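Local coordinates for defective in germ line development protein 3, isoform a (Caenorhabditis elegans, PDB 3N89) that probably acts in germline development, its four KH domains, a fold commonly found in RNA-binding proteins, packing together into one globular platform, at residues M22-E35 and L258-T270. Sequence-based numbering, arbitrary orientation.
Sequences MIEINPTRVTLNME and LLPISMCFNIKNT
Asn33 sets its CG anti to its own carbonyl carbon (chi1 -55°), and Ser262 holds OG between its backbone N and carbonyl carbon (chi1 72°); the two residues already share a face as a hydrogen-bonded pair, and these torsions turn ND2 and OG towards each other over it. ND2 of Asn33 donates to OG of Ser262 at 2.8 Å, the hydroxyl lying close to the amide plane. Beneath this bond runs an antiparallel ladder. Thr31 and Cys264 form a hydrogen-bonded pair, N of Cys264 reaching O of Thr31 at 2.9 Å in the carbonyl plane. In the Asn33 and Ser262 pair, N of Asn33 meets O of Ser262 at 2.8 Å, whereas the return bond, from N of Ser262 to O of Asn33, is weak. A leucine in place of Asn33 would probably leave the Ser262 hydroxyl without its amide donor.

The face carrying Val30, Leu32, Ile261 and Met263 is apolar. CD1 of Leu32 packs on CG1 of Ile261 at 3.8 Å, and CG2 of Val30 on CG of Met263 at 3.6 Å. CG1 of Val30 runs alongside CB of Phe265, and Tyr332 of helix 325-335 meets the Phe265 ring edge-to-face. Helix 90-102 covers Leu32 through Val93. Past the ladder, CG of Pro27 abuts CD1 of Ile267 at 3.6 Å.

The pairing illustrates how two KH domains can share a sheet: strand 29-35, from the first KH domain of this construct, pairs with strand 260-268, from the fourth, within one seven-stranded antiparallel sheet. Polar on one face and apolar beneath the helices on the other, the seam is consistent with a fixed interdomain joint rather than a flexible tether.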
loop_
_atom_site.group_PDB
_atom_site.type_symbol
_atom_site.label_atom_id
_atom_site.label_comp_id
_atom_site.label_asym_id
_atom_site.label_seq_id
_atom_site.Cartn_x
_atom_site.Cartn_y
_atom_site.Cartn_z
ATOM N N MET A 22 1.975 3.990 -32.079
ATOM C CA MET A 22 2.555 3.241 -30.982
ATOM C C MET A 22 4.025 3.042 -31.291
ATOM O O MET A 22 4.384 2.413 -32.287
ATOM C CB MET A 22 1.890 1.872 -30.824
ATOM C CG MET A 22 0.432 1.916 -30.393
ATOM S SD MET A 22 0.007 0.447 -29.423
ATOM C CE MET A 22 0.263 1.080 -27.753
ATOM N N ILE A 23 4.880 3.600 -30.449
ATOM C CA ILE A 23 6.304 3.449 -30.646
ATOM C C ILE A 23 6.641 1.981 -30.421
ATOM O O ILE A 23 7.253 1.333 -31.273
ATOM C CB ILE A 23 7.087 4.333 -29.660
ATOM C CG1 ILE A 23 6.838 5.808 -29.987
ATOM C CG2 ILE A 23 8.570 4.001 -29.720
ATOM C CD1 ILE A 23 7.404 6.255 -31.326
ATOM N N GLU A 24 6.220 1.446 -29.281
ATOM C CA GLU A 24 6.506 0.050 -28.980
ATOM C C GLU A 24 5.439 -0.605 -28.118
ATOM O O GLU A 24 4.704 0.064 -27.392
ATOM C CB GLU A 24 7.862 -0.070 -28.275
ATOM C CG GLU A 24 7.865 0.419 -26.835
ATOM C CD GLU A 24 9.247 0.380 -26.194
ATOM O OE1 GLU A 24 9.901 -0.683 -26.228
ATOM O OE2 GLU A 24 9.673 1.415 -25.650
ATOM N N ILE A 25 5.360 -1.927 -28.224
ATOM C CA ILE A 25 4.429 -2.733 -27.446
ATOM C C ILE A 25 5.337 -3.785 -26.803
ATOM O O ILE A 25 5.425 -4.918 -27.274
ATOM C CB ILE A 25 3.394 -3.420 -28.357
ATOM C CG1 ILE A 25 2.713 -2.380 -29.243
ATOM C CG2 ILE A 25 2.337 -4.129 -27.515
ATOM C CD1 ILE A 25 1.763 -2.983 -30.267
ATOM N N ASN A 26 6.026 -3.372 -25.742
ATOM C CA ASN A 26 6.983 -4.211 -25.016
ATOM C C ASN A 26 6.427 -4.660 -23.663
ATOM O O ASN A 26 6.254 -3.851 -22.748
ATOM C CB ASN A 26 8.271 -3.411 -24.797
ATOM C CG ASN A 26 9.368 -4.222 -24.144
ATOM O OD1 ASN A 26 9.118 -5.268 -23.544
ATOM N ND2 ASN A 26 10.597 -3.729 -24.246
ATOM N N PRO A 27 6.158 -5.967 -23.515
ATOM C CA PRO A 27 5.618 -6.544 -22.280
ATOM C C PRO A 27 6.435 -6.242 -21.018
ATOM O O PRO A 27 5.877 -6.193 -19.919
ATOM C CB PRO A 27 5.591 -8.036 -22.586
ATOM C CG PRO A 27 5.392 -8.087 -24.062
ATOM C CD PRO A 27 6.343 -7.014 -24.537
ATOM N N THR A 28 7.742 -6.038 -21.177
ATOM C CA THR A 28 8.615 -5.758 -20.041
ATOM C C THR A 28 8.465 -4.328 -19.561
ATOM O O THR A 28 9.101 -3.921 -18.587
ATOM C CB THR A 28 10.103 -5.980 -20.391
ATOM O OG1 THR A 28 10.628 -4.812 -21.036
ATOM C CG2 THR A 28 10.256 -7.177 -21.317
ATOM N N ARG A 29 7.635 -3.566 -20.262
ATOM C CA ARG A 29 7.371 -2.176 -19.918
ATOM C C ARG A 29 6.012 -2.185 -19.249
ATOM O O ARG A 29 4.984 -2.304 -19.915
ATOM C CB ARG A 29 7.324 -1.322 -21.182
ATOM C CG ARG A 29 8.570 -1.428 -22.043
ATOM C CD ARG A 29 9.794 -0.928 -21.307
ATOM N NE ARG A 29 9.642 0.463 -20.908
ATOM C CZ ARG A 29 10.597 1.170 -20.315
ATOM N NH1 ARG A 29 11.772 0.605 -20.059
ATOM N NH2 ARG A 29 10.377 2.435 -19.970
ATOM N N VAL A 30 5.994 -2.049 -17.930
ATOM C CA VAL A 30 4.729 -2.111 -17.217
ATOM C C VAL A 30 4.580 -1.051 -16.142
ATOM O O VAL A 30 5.556 -0.436 -15.728
ATOM C CB VAL A 30 4.565 -3.496 -16.544
ATOM C CG1 VAL A 30 4.911 -4.605 -17.524
ATOM C CG2 VAL A 30 5.463 -3.587 -15.323
ATOM N N THR A 31 3.341 -0.861 -15.692
ATOM C CA THR A 31 3.025 0.082 -14.624
ATOM C C THR A 31 2.501 -0.707 -13.421
ATOM O O THR A 31 1.653 -1.590 -13.575
ATOM C CB THR A 31 1.918 1.076 -15.037
ATOM O OG1 THR A 31 2.414 1.966 -16.046
ATOM C CG2 THR A 31 1.458 1.891 -13.828
ATOM N N LEU A 32 3.014 -0.408 -12.233
ATOM C CA LEU A 32 2.540 -1.075 -11.025
ATOM C C LEU A 32 1.641 -0.087 -10.271
ATOM O O LEU A 32 1.899 1.122 -10.256
ATOM C CB LEU A 32 3.714 -1.506 -10.138
ATOM C CG LEU A 32 3.333 -2.200 -8.822
ATOM C CD1 LEU A 32 2.483 -3.439 -9.106
ATOM C CD2 LEU A 32 4.594 -2.578 -8.060
ATOM N N ASN A 33 0.577 -0.600 -9.662
ATOM C CA ASN A 33 -0.365 0.240 -8.928
ATOM C C ASN A 33 -0.441 -0.189 -7.481
ATOM O O ASN A 33 -0.611 -1.369 -7.184
ATOM C CB ASN A 33 -1.762 0.147 -9.539
ATOM C CG ASN A 33 -1.778 0.486 -11.009
ATOM O OD1 ASN A 33 -1.432 1.604 -11.404
ATOM N ND2 ASN A 33 -2.176 -0.476 -11.835
ATOM N N MET A 34 -0.317 0.776 -6.578
ATOM C CA MET A 34 -0.375 0.480 -5.158
ATOM C C MET A 34 -1.115 1.597 -4.447
ATOM O O MET A 34 -1.299 2.680 -4.996
ATOM C CB MET A 34 1.037 0.338 -4.581
ATOM C CG MET A 34 1.803 -0.884 -5.067
ATOM S SD MET A 34 3.567 -0.763 -4.653
ATOM C CE MET A 34 3.488 -0.886 -2.844
ATOM N N GLU A 35 -1.551 1.318 -3.222
ATOM C CA GLU A 35 -2.265 2.300 -2.425
ATOM C C GLU A 35 -1.343 2.871 -1.351
ATOM O O GLU A 35 -0.687 2.123 -0.620
ATOM C CB GLU A 35 -3.494 1.654 -1.787
ATOM C CG GLU A 35 -4.791 1.869 -2.563
ATOM C CD GLU A 35 -4.764 1.296 -3.970
ATOM O OE1 GLU A 35 -5.740 1.523 -4.717
ATOM O OE2 GLU A 35 -3.781 0.616 -4.338
ATOM N N LEU A 258 -3.305 -6.404 3.068
ATOM C CA LEU A 258 -4.592 -6.578 2.391
ATOM C C LEU A 258 -4.843 -5.611 1.240
ATOM O O LEU A 258 -5.716 -5.849 0.405
ATOM C CB LEU A 258 -5.744 -6.463 3.398
ATOM C CG LEU A 258 -5.891 -7.568 4.450
ATOM C CD1 LEU A 258 -7.140 -7.321 5.296
ATOM C CD2 LEU A 258 -5.989 -8.912 3.765
ATOM N N LEU A 259 -4.095 -4.514 1.214
ATOM C CA LEU A 259 -4.227 -3.508 0.165
ATOM C C LEU A 259 -4.094 -4.156 -1.203
ATOM O O LEU A 259 -3.191 -4.959 -1.424
ATOM C CB LEU A 259 -3.142 -2.438 0.319
ATOM C CG LEU A 259 -3.359 -1.385 1.397
ATOM C CD1 LEU A 259 -2.116 -0.540 1.519
ATOM C CD2 LEU A 259 -4.572 -0.521 1.039
ATOM N N PRO A 260 -4.989 -3.813 -2.143
ATOM C CA PRO A 260 -4.935 -4.385 -3.489
ATOM C C PRO A 260 -3.723 -3.885 -4.264
ATOM O O PRO A 260 -3.184 -2.821 -3.969
ATOM C CB PRO A 260 -6.254 -3.925 -4.110
ATOM C CG PRO A 260 -6.463 -2.592 -3.479
ATOM C CD PRO A 260 -6.118 -2.870 -2.023
ATOM N N ILE A 261 -3.312 -4.657 -5.264
ATOM C CA ILE A 261 -2.156 -4.316 -6.081
ATOM C C ILE A 261 -2.427 -4.833 -7.490
ATOM O O ILE A 261 -3.138 -5.823 -7.661
ATOM C CB ILE A 261 -0.879 -4.996 -5.505
ATOM C CG1 ILE A 261 0.379 -4.311 -6.029
ATOM C CG2 ILE A 261 -0.849 -6.484 -5.884
ATOM C CD1 ILE A 261 1.617 -4.702 -5.250
ATOM N N SER A 262 -1.873 -4.171 -8.500
ATOM C CA SER A 262 -2.083 -4.613 -9.873
ATOM C C SER A 262 -0.984 -4.096 -10.771
ATOM O O SER A 262 -0.380 -3.063 -10.490
ATOM C CB SER A 262 -3.430 -4.123 -10.403
ATOM O OG SER A 262 -3.397 -2.728 -10.633
ATOM N N MET A 263 -0.735 -4.815 -11.861
ATOM C CA MET A 263 0.302 -4.428 -12.806
ATOM C C MET A 263 -0.248 -4.475 -14.221
ATOM O O MET A 263 -0.774 -5.501 -14.649
ATOM C CB MET A 263 1.480 -5.382 -12.676
ATOM C CG MET A 263 2.698 -4.965 -13.444
ATOM S SD MET A 263 4.030 -6.098 -13.077
ATOM C CE MET A 263 3.549 -7.495 -14.068
ATOM N N CYS A 264 -0.124 -3.369 -14.946
ATOM C CA CYS A 264 -0.627 -3.306 -16.311
ATOM C C CYS A 264 0.480 -3.343 -17.367
ATOM O O CYS A 264 1.647 -3.051 -17.086
ATOM C CB CYS A 264 -1.472 -2.041 -16.495
ATOM S SG CYS A 264 -2.822 -1.857 -15.292
ATOM N N PHE A 265 0.093 -3.717 -18.583
ATOM C CA PHE A 265 1.003 -3.781 -19.724
ATOM C C PHE A 265 0.267 -4.252 -20.970
ATOM O O PHE A 265 -0.816 -4.835 -20.879
ATOM C CB PHE A 265 2.185 -4.723 -19.460
ATOM C CG PHE A 265 1.788 -6.147 -19.189
ATOM C CD1 PHE A 265 1.313 -6.526 -17.936
ATOM C CD2 PHE A 265 1.900 -7.117 -20.178
ATOM C CE1 PHE A 265 0.960 -7.855 -17.674
ATOM C CE2 PHE A 265 1.548 -8.451 -19.925
ATOM C CZ PHE A 265 1.077 -8.815 -18.670
ATOM N N ASN A 266 0.860 -3.983 -22.131
ATOM C CA ASN A 266 0.285 -4.393 -23.409
ATOM C C ASN A 266 1.130 -5.529 -23.974
ATOM O O ASN A 266 2.298 -5.663 -23.631
ATOM C CB ASN A 266 0.276 -3.217 -24.390
ATOM C CG ASN A 266 -0.460 -2.003 -23.844
ATOM O OD1 ASN A 266 -1.403 -2.132 -23.068
ATOM N ND2 ASN A 266 -0.038 -0.816 -24.265
ATOM N N ILE A 267 0.559 -6.352 -24.840
ATOM C CA ILE A 267 1.344 -7.442 -25.392
ATOM C C ILE A 267 0.872 -7.929 -26.758
ATOM O O ILE A 267 -0.278 -8.337 -26.921
ATOM C CB ILE A 267 1.400 -8.628 -24.390
ATOM C CG1 ILE A 267 2.331 -9.715 -24.922
ATOM C CG2 ILE A 267 0.008 -9.180 -24.129
ATOM C CD1 ILE A 267 2.877 -10.609 -23.841
ATOM N N LYS A 268 1.766 -7.861 -27.745
ATOM C CA LYS A 268 1.449 -8.315 -29.096
ATOM C C LYS A 268 1.104 -9.797 -29.026
ATOM O O LYS A 268 1.783 -10.563 -28.341
ATOM C CB LYS A 268 2.647 -8.099 -30.035
ATOM C CG LYS A 268 2.586 -6.816 -30.871
ATOM C CD LYS A 268 3.844 -6.617 -31.703
ATOM C CE LYS A 268 5.044 -6.285 -30.814
ATOM N NZ LYS A 268 6.329 -6.075 -31.562
ATOM N N ASN A 269 0.043 -10.191 -29.724
ATOM C CA ASN A 269 -0.403 -11.585 -29.736
ATOM C C ASN A 269 0.741 -12.557 -30.006
ATOM O O ASN A 269 0.781 -13.650 -29.449
ATOM N N THR A 270 1.671 -12.145 -30.860
ATOM C CA THR A 270 2.808 -12.977 -31.233
ATOM C C THR A 270 3.820 -13.119 -30.104
ATOM O O THR A 270 4.778 -13.888 -30.216
ATOM C CB THR A 270 3.546 -12.388 -32.449
ATOM O OG1 THR A 270 4.485 -11.398 -32.005
ATOM C CG2 THR A 270 2.557 -11.725 -33.406
#